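Local coordinates for protein tricorn protease (Thermoplasma acidophilum, PDB 1K32) that probably cleaves peptides downstream of the proteasome as a hexameric serine protease, with beta propellers thought to gate substrate entry and product exit, at residues Ile216-Asp221 with Lys236-His241; Arg258-Lys263 with Ile267-Pro272; Thr413-Ser418 with Arg433-Gly438. All coordinates share one frame; numbering follows the deposited sequence.

Overall arrangement
Three contacts sample two beta propellers of one chain and show how blades are built and how they pack. Contact 1 joins the second and fourth strands of one four-stranded blade, and contact 2 is the central hairpin of the next blade in the six-bladed propeller. Their centres lie about 14 Å apart and they touch: H241 CB comes within 3.4 Å of F270 CZ, and Y217 CG within 3.6 Å of I259 CD1. Contact 3 joins two adjacent blades of the seven-bladed propeller, about 60 Å from each of the others, centre to centre. All three are contacts within the four-stranded antiparallel blades of the propellers or between them.

Contact 1. Residues Ile216-Asp221 with Lys236-His241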
# COMPACT_ATOMS: atom_id res chain seq x y z
N ILE A 216 -30.12 56.25 -55.65
CA ILE A 216 -29.69 55.20 -54.75
C ILE A 216 -30.76 54.13 -54.80
O ILE A 216 -31.92 54.40 -54.51
CB ILE A 216 -29.57 55.70 -53.28
CG1 ILE A 216 -28.65 56.91 -53.20
CG2 ILE A 216 -29.04 54.58 -52.39
CD1 ILE A 216 -28.65 57.59 -51.84
N TYR A 217 -30.39 52.92 -55.21
CA TYR A 217 -31.35 51.83 -55.23
C TYR A 217 -31.12 50.95 -54.01
O TYR A 217 -29.99 50.78 -53.54
CB TYR A 217 -31.21 51.02 -56.52
CG TYR A 217 -31.65 51.78 -57.75
CD1 TYR A 217 -30.86 52.79 -58.29
CD2 TYR A 217 -32.87 51.49 -58.35
CE1 TYR A 217 -31.28 53.51 -59.40
CE2 TYR A 217 -33.30 52.20 -59.46
CZ TYR A 217 -32.51 53.20 -59.98
OH TYR A 217 -32.95 53.90 -61.08
N PHE A 218 -32.21 50.41 -53.48
CA PHE A 218 -32.14 49.58 -52.29
C PHE A 218 -33.37 48.72 -52.13
O PHE A 218 -34.33 48.81 -52.92
CB PHE A 218 -31.96 50.47 -51.04
CG PHE A 218 -33.03 51.51 -50.89
CD1 PHE A 218 -34.26 51.19 -50.33
CD2 PHE A 218 -32.81 52.82 -51.33
CE1 PHE A 218 -35.27 52.17 -50.21
CE2 PHE A 218 -33.80 53.80 -51.22
CZ PHE A 218 -35.04 53.47 -50.66
N ILE A 219 -33.37 47.91 -51.08
CA ILE A 219 -34.49 47.02 -50.82
C ILE A 219 -35.18 47.29 -49.50
O ILE A 219 -34.52 47.57 -48.48
CB ILE A 219 -34.02 45.55 -50.84
CG1 ILE A 219 -33.51 45.17 -52.24
CG2 ILE A 219 -35.16 44.62 -50.39
CD1 ILE A 219 -32.83 43.82 -52.30
N THR A 220 -36.52 47.22 -49.50
CA THR A 220 -37.29 47.38 -48.28
C THR A 220 -38.69 46.79 -48.45
O THR A 220 -39.14 46.59 -49.57
CB THR A 220 -37.39 48.85 -47.81
OG1 THR A 220 -37.90 48.88 -46.47
CG2 THR A 220 -38.31 49.64 -48.71
N ASP A 221 -39.36 46.50 -47.35
CA ASP A 221 -40.69 45.92 -47.45
C ASP A 221 -41.76 46.83 -46.86
O ASP A 221 -42.74 46.36 -46.27
CB ASP A 221 -40.71 44.54 -46.78
CG ASP A 221 -40.32 44.59 -45.31
OD1 ASP A 221 -40.13 43.52 -44.70
OD2 ASP A 221 -40.20 45.71 -44.76
N LYS A 236 -35.08 61.95 -51.67
CA LYS A 236 -36.42 62.33 -52.13
C LYS A 236 -36.85 61.57 -53.38
O LYS A 236 -36.09 60.78 -53.95
CB LYS A 236 -36.46 63.83 -52.43
CG LYS A 236 -35.95 64.73 -51.32
CD LYS A 236 -36.81 64.62 -50.08
CE LYS A 236 -36.26 65.50 -48.96
NZ LYS A 236 -36.97 65.23 -47.69
N ASP A 237 -38.09 61.82 -53.80
CA ASP A 237 -38.64 61.21 -55.01
C ASP A 237 -38.63 59.68 -54.96
O ASP A 237 -38.16 59.03 -55.89
CB ASP A 237 -37.86 61.67 -56.24
CG ASP A 237 -38.51 61.24 -57.54
OD1 ASP A 237 -37.81 61.22 -58.57
OD2 ASP A 237 -39.72 60.94 -57.53
N LEU A 238 -39.16 59.12 -53.88
CA LEU A 238 -39.18 57.67 -53.71
C LEU A 238 -39.95 56.96 -54.82
O LEU A 238 -41.08 57.32 -55.13
CB LEU A 238 -39.80 57.30 -52.36
CG LEU A 238 -39.96 55.81 -52.04
CD1 LEU A 238 -38.59 55.18 -51.84
CD2 LEU A 238 -40.81 55.63 -50.80
N ARG A 239 -39.32 55.93 -55.39
CA ARG A 239 -39.93 55.13 -56.45
C ARG A 239 -39.90 53.64 -56.12
O ARG A 239 -38.96 53.15 -55.48
CB ARG A 239 -39.22 55.36 -57.78
CG ARG A 239 -39.28 56.78 -58.28
CD ARG A 239 -38.47 56.95 -59.55
NE ARG A 239 -38.38 58.35 -59.94
CZ ARG A 239 -37.68 58.80 -60.98
NH1 ARG A 239 -37.66 60.09 -61.26
NH2 ARG A 239 -37.00 57.94 -61.73
N LYS A 240 -40.93 52.93 -56.56
CA LYS A 240 -41.05 51.49 -56.34
C LYS A 240 -40.89 50.83 -57.71
O LYS A 240 -41.72 51.03 -58.60
CB LYS A 240 -42.42 51.18 -55.74
CG LYS A 240 -42.73 49.71 -55.49
CD LYS A 240 -44.09 49.60 -54.81
CE LYS A 240 -44.54 48.17 -54.61
NZ LYS A 240 -44.75 47.45 -55.89
N HIS A 241 -39.83 50.03 -57.89
CA HIS A 241 -39.57 49.40 -59.17
C HIS A 241 -39.95 47.94 -59.40
O HIS A 241 -39.79 47.44 -60.51
CB HIS A 241 -38.09 49.55 -59.53
CG HIS A 241 -37.62 50.96 -59.54
ND1 HIS A 241 -37.10 51.58 -58.42
CD2 HIS A 241 -37.63 51.90 -60.51
CE1 HIS A 241 -36.81 52.83 -58.71
NE2 HIS A 241 -37.12 53.05 -59.97
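While Y217 and F218 reach across to the H241 ring and to L238 by packing, a polar atom further along the same strand, T220 OG1, is held by two groups at once. It is hydrogen-bonded to T204 OG1 and to the carbonyl oxygen of H205, so this buried hydroxyl is satisfied just before the strand gives way to the loop at D221. The two chain segments themselves run far apart: the CA atoms of Y217 and R239 are 9.3 Å from each other, about two strand spacings, and strand 227-232 lies between them. Contact is therefore made by side chains that lean over this middle strand, and it is made on both of its faces.

On one face Y217 meets H241. The phenol comes in at about a right angle to the histidine side chain and sets Y217 CE2 3.6 Å above the imidazole plane of H241, offset toward the rim. The ring centroids are 5.2 Å apart and the planes 40° apart, an oblique meeting that is neither a stack nor a T-shape. S230 of the middle strand touches both residues, and H241 turns also to the F270 ring of the next blade.

On the other face F218 CZ touches L238 CD1 at 4.1 Å. The phenylalanine has CG set between the backbone N and the carbonyl carbon (chi1 55°), and from there its ring extends past the middle strand. L238 sends CG anti to the backbone N (chi1 177°), bringing one methyl to the far end of that ring. M202 and V206 also pack on F218.

Second and fourth strands bridged across the third in this way belong to a single four-stranded antiparallel blade of a beta propeller, here in the six-bladed one.

Contact 2. Residues Arg258-Lys263 with Ile267-Pro272; sequences RILFSK and IYIFNP
I259 and F270 pair through both backbone bonds of an antiparallel hydrogen-bonded pair, and F261 and Y268 repeat the pattern two residues on. F270 N to I259 O is short, 2.6 Å, and almost straight at 177°. L260 with I269, and S262 with I267 beyond, are non-hydrogen-bonded pairs, their backbone bonds going outward to the flanking strands and to I280.

Aromatic contacts gather on the face carrying F261 and Y268. Their ring planes are nearly parallel, 8° apart, but slid so far that they barely overlap; instead Y268 CB sits over the F261 face as a CH-pi contact, 3.8 Å from the centroid. K263, bent at its last two torsions, lays CE over the Y268 ring 4.3 Å from that centroid.

Among aliphatic groups, L260 CD1 and I267 CG2 are tight at 3.3 Å, on the opposite face of the sheet. I259 CD1 approaches the F270 ring at its edge, 4.0 Å from F270 CD2, and also meets P272.

Polar ends finish the pair. A water takes a hydrogen bond from K263 NZ and bonds Y268 OH at 2.9 Å, while the lysine's salt bridge is to D246. I269 CD1 covers one face of the R258 guanidinium, 3.5 Å from R258 NH1, and E278 pairs with that nitrogen. Alanine at Y268 would remove the ring and its hydroxyl, which would probably leave the bent K263 chain freer to turn and the water less firmly held.

Strands 249-254 and 277-279 flank this hairpin in its blade, and strand 18-23 covers L260 and S262.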
# COMPACT_ATOMS: atom_id res chain seq x y z
N ARG A 258 -26.20 48.26 -64.63
CA ARG A 258 -27.26 47.33 -64.31
C ARG A 258 -27.21 46.85 -62.85
O ARG A 258 -26.16 46.91 -62.20
CB ARG A 258 -27.18 46.12 -65.24
CG ARG A 258 -27.22 46.50 -66.70
CD ARG A 258 -26.44 45.50 -67.52
NE ARG A 258 -27.27 44.41 -68.00
CZ ARG A 258 -26.78 43.31 -68.57
NH1 ARG A 258 -27.60 42.36 -69.00
NH2 ARG A 258 -25.47 43.16 -68.70
N ILE A 259 -28.34 46.37 -62.35
CA ILE A 259 -28.41 45.88 -60.98
C ILE A 259 -28.72 44.39 -60.96
O ILE A 259 -29.65 43.92 -61.61
CB ILE A 259 -29.48 46.61 -60.14
CG1 ILE A 259 -29.11 48.09 -60.00
CG2 ILE A 259 -29.58 45.99 -58.75
CD1 ILE A 259 -30.13 48.89 -59.26
N LEU A 260 -27.91 43.65 -60.21
CA LEU A 260 -28.05 42.21 -60.08
C LEU A 260 -28.55 41.88 -58.67
O LEU A 260 -28.19 42.56 -57.71
CB LEU A 260 -26.69 41.57 -60.32
CG LEU A 260 -26.63 40.05 -60.35
CD1 LEU A 260 -27.47 39.53 -61.48
CD2 LEU A 260 -25.18 39.63 -60.53
N PHE A 261 -29.36 40.83 -58.54
CA PHE A 261 -29.87 40.44 -57.23
C PHE A 261 -30.33 38.97 -57.21
O PHE A 261 -30.46 38.34 -58.25
CB PHE A 261 -31.01 41.38 -56.80
CG PHE A 261 -32.29 41.23 -57.61
CD1 PHE A 261 -33.27 40.31 -57.24
CD2 PHE A 261 -32.50 42.01 -58.75
CE1 PHE A 261 -34.45 40.17 -57.99
CE2 PHE A 261 -33.67 41.88 -59.51
CZ PHE A 261 -34.64 40.96 -59.14
N SER A 262 -30.53 38.43 -56.02
CA SER A 262 -30.97 37.05 -55.91
C SER A 262 -32.39 37.00 -55.35
O SER A 262 -32.79 37.89 -54.60
CB SER A 262 -30.02 36.25 -55.01
OG SER A 262 -29.85 36.88 -53.75
N LYS A 263 -33.14 35.98 -55.74
CA LYS A 263 -34.51 35.82 -55.28
C LYS A 263 -34.99 34.37 -55.45
O LYS A 263 -34.94 33.81 -56.54
CB LYS A 263 -35.45 36.77 -56.05
CG LYS A 263 -36.90 36.73 -55.57
CD LYS A 263 -37.78 37.80 -56.22
CE LYS A 263 -37.99 37.57 -57.71
NZ LYS A 263 -38.73 36.32 -58.05
N ILE A 267 -30.98 34.01 -59.96
CA ILE A 267 -30.26 35.26 -60.14
C ILE A 267 -31.00 36.09 -61.19
O ILE A 267 -31.31 35.60 -62.27
CB ILE A 267 -28.82 35.01 -60.64
CG1 ILE A 267 -28.08 34.07 -59.68
CG2 ILE A 267 -28.09 36.33 -60.82
CD1 ILE A 267 -28.01 34.55 -58.25
N TYR A 268 -31.26 37.35 -60.86
CA TYR A 268 -31.97 38.24 -61.77
C TYR A 268 -31.22 39.54 -62.02
O TYR A 268 -30.36 39.94 -61.24
CB TYR A 268 -33.33 38.60 -61.20
CG TYR A 268 -34.31 37.46 -61.01
CD1 TYR A 268 -34.24 36.63 -59.89
CD2 TYR A 268 -35.35 37.26 -61.91
CE1 TYR A 268 -35.21 35.63 -59.67
CE2 TYR A 268 -36.31 36.27 -61.70
CZ TYR A 268 -36.24 35.47 -60.58
OH TYR A 268 -37.23 34.53 -60.37
N ILE A 269 -31.58 40.21 -63.11
CA ILE A 269 -30.99 41.50 -63.47
C ILE A 269 -32.09 42.54 -63.59
O ILE A 269 -33.11 42.30 -64.23
CB ILE A 269 -30.25 41.46 -64.82
CG1 ILE A 269 -29.03 40.54 -64.75
CG2 ILE A 269 -29.83 42.87 -65.22
CD1 ILE A 269 -28.22 40.51 -66.04
N PHE A 270 -31.87 43.69 -62.98
CA PHE A 270 -32.81 44.79 -63.06
C PHE A 270 -32.15 45.93 -63.83
O PHE A 270 -31.08 46.42 -63.43
CB PHE A 270 -33.20 45.28 -61.66
CG PHE A 270 -34.01 46.55 -61.67
CD1 PHE A 270 -35.27 46.58 -62.26
CD2 PHE A 270 -33.52 47.71 -61.10
CE1 PHE A 270 -36.01 47.75 -62.28
CE2 PHE A 270 -34.26 48.89 -61.11
CZ PHE A 270 -35.51 48.91 -61.71
N ASN A 271 -32.76 46.33 -64.94
CA ASN A 271 -32.23 47.43 -65.76
C ASN A 271 -32.91 48.73 -65.36
O ASN A 271 -34.07 48.96 -65.68
CB ASN A 271 -32.48 47.17 -67.25
CG ASN A 271 -31.86 45.87 -67.73
OD1 ASN A 271 -32.42 44.79 -67.53
ND2 ASN A 271 -30.70 45.97 -68.37
N PRO A 272 -32.19 49.61 -64.65
CA PRO A 272 -32.76 50.89 -64.23
C PRO A 272 -33.27 51.73 -65.40
O PRO A 272 -34.19 52.53 -65.25
CB PRO A 272 -31.60 51.57 -63.52
CG PRO A 272 -30.80 50.41 -63.00
CD PRO A 272 -30.81 49.47 -64.18
O HOH W 1 -37.85 33.87 -57.57

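Contact 3. Residues Thr413-Ser418 with Arg433-Gly438; sequences TVIERS and RFIAYG
The Y437 ring receives E416 OE2 at its edge, in the ring plane, with the carboxylate turned 89° to the ring; I415 CG2 comes to the same end of the ring obliquely. Y437 OH donates a hydrogen bond to E416 OE2; the modelled 2.3 Å is very short, and the exact length is doubtful. Both groups reach out to make it. E416 is extended, CG anti to the backbone N (chi1 -163°), and its side chain meets the tyrosine at about a right angle.

Apolar contact lies beside this bond. I415 slides past Y437 in the opposite direction, I415 CG2 lying 4.2 Å from Y437 CE2. The other branch carries I415 CD1 to within 3.8 Å of I435 CD1. Successive residues of a regular strand would face opposite ways, yet I415 and E416 both turn toward 433-438. A classic beta bulge explains it: the two residues together face I402 on the neighbouring strand.

The backbones stay well separated, the strand axes 10.3 Å apart at 37°, as expected of two sheets packed face to face. Strand 412-417 is the outermost of its blade, next to 401-406, whose T404 touches both isoleucines. Strand 434-441 lies inside the following blade of the seven-bladed propeller, beside 451-458, from which Y457 meets I415 and H455 meets E416.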
# COMPACT_ATOMS: atom_id res chain seq x y z
N THR A 413 -52.61 6.72 -21.05
CA THR A 413 -53.52 7.14 -20.00
C THR A 413 -52.90 8.33 -19.29
O THR A 413 -51.84 8.21 -18.68
CB THR A 413 -53.73 6.00 -18.98
OG1 THR A 413 -54.21 4.84 -19.66
CG2 THR A 413 -54.72 6.42 -17.90
N VAL A 414 -53.54 9.49 -19.41
CA VAL A 414 -53.04 10.71 -18.77
C VAL A 414 -53.19 10.59 -17.26
O VAL A 414 -54.27 10.31 -16.75
CB VAL A 414 -53.83 11.97 -19.25
CG1 VAL A 414 -53.38 13.20 -18.46
CG2 VAL A 414 -53.60 12.19 -20.75
N ILE A 415 -52.09 10.79 -16.55
CA ILE A 415 -52.13 10.70 -15.10
C ILE A 415 -52.54 12.04 -14.52
O ILE A 415 -53.47 12.14 -13.72
CB ILE A 415 -50.76 10.33 -14.50
CG1 ILE A 415 -50.38 8.90 -14.91
CG2 ILE A 415 -50.80 10.48 -12.99
CD1 ILE A 415 -48.92 8.54 -14.63
N GLU A 416 -51.84 13.08 -14.94
CA GLU A 416 -52.11 14.42 -14.44
C GLU A 416 -51.53 15.43 -15.42
O GLU A 416 -50.63 15.11 -16.20
CB GLU A 416 -51.50 14.60 -13.05
CG GLU A 416 -52.06 15.77 -12.27
CD GLU A 416 -51.62 15.79 -10.82
OE1 GLU A 416 -52.12 16.65 -10.07
OE2 GLU A 416 -50.78 14.96 -10.42
N ARG A 417 -52.05 16.64 -15.37
CA ARG A 417 -51.58 17.69 -16.25
C ARG A 417 -51.30 18.98 -15.48
O ARG A 417 -52.16 19.48 -14.76
CB ARG A 417 -52.62 17.95 -17.34
CG ARG A 417 -52.21 18.99 -18.34
CD ARG A 417 -53.30 19.19 -19.37
NE ARG A 417 -52.87 20.08 -20.44
CZ ARG A 417 -53.60 20.38 -21.51
NH1 ARG A 417 -53.12 21.20 -22.43
NH2 ARG A 417 -54.80 19.84 -21.66
N SER A 418 -50.09 19.50 -15.63
CA SER A 418 -49.72 20.74 -14.96
C SER A 418 -50.16 21.87 -15.85
O SER A 418 -50.28 21.71 -17.06
CB SER A 418 -48.20 20.81 -14.77
OG SER A 418 -47.78 22.12 -14.40
N ARG A 433 -45.78 -0.37 -9.13
CA ARG A 433 -47.04 0.11 -8.57
C ARG A 433 -47.23 1.63 -8.45
O ARG A 433 -48.35 2.12 -8.60
CB ARG A 433 -47.27 -0.55 -7.21
CG ARG A 433 -48.51 -0.02 -6.52
CD ARG A 433 -49.02 -0.99 -5.47
NE ARG A 433 -50.12 -0.40 -4.72
CZ ARG A 433 -50.76 -1.01 -3.73
NH1 ARG A 433 -51.75 -0.40 -3.10
NH2 ARG A 433 -50.42 -2.25 -3.39
N PHE A 434 -46.15 2.36 -8.18
CA PHE A 434 -46.25 3.80 -8.02
C PHE A 434 -45.38 4.60 -8.99
O PHE A 434 -44.32 4.13 -9.45
CB PHE A 434 -45.85 4.22 -6.59
CG PHE A 434 -46.40 3.34 -5.51
CD1 PHE A 434 -45.64 2.31 -4.98
CD2 PHE A 434 -47.68 3.54 -5.02
CE1 PHE A 434 -46.15 1.50 -3.96
CE2 PHE A 434 -48.20 2.74 -4.00
CZ PHE A 434 -47.43 1.72 -3.47
N ILE A 435 -45.83 5.81 -9.28
CA ILE A 435 -45.11 6.72 -10.15
C ILE A 435 -45.05 8.02 -9.36
O ILE A 435 -46.07 8.62 -9.05
CB ILE A 435 -45.86 6.92 -11.50
CG1 ILE A 435 -46.06 5.57 -12.19
CG2 ILE A 435 -45.07 7.87 -12.41
CD1 ILE A 435 -46.82 5.62 -13.51
N ALA A 436 -43.84 8.44 -9.01
CA ALA A 436 -43.66 9.68 -8.27
C ALA A 436 -43.09 10.70 -9.24
O ALA A 436 -42.20 10.37 -10.04
CB ALA A 436 -42.70 9.47 -7.10
N TYR A 437 -43.59 11.92 -9.18
CA TYR A 437 -43.14 12.96 -10.09
C TYR A 437 -43.26 14.37 -9.52
O TYR A 437 -44.14 14.64 -8.69
CB TYR A 437 -43.94 12.87 -11.39
CG TYR A 437 -45.44 12.90 -11.18
CD1 TYR A 437 -46.16 14.09 -11.27
CD2 TYR A 437 -46.14 11.73 -10.88
CE1 TYR A 437 -47.55 14.12 -11.05
CE2 TYR A 437 -47.53 11.74 -10.66
CZ TYR A 437 -48.22 12.94 -10.74
OH TYR A 437 -49.58 12.96 -10.48
N GLY A 438 -42.36 15.26 -9.96
CA GLY A 438 -42.39 16.65 -9.53
C GLY A 438 -43.51 17.35 -10.30
O GLY A 438 -43.53 17.35 -11.54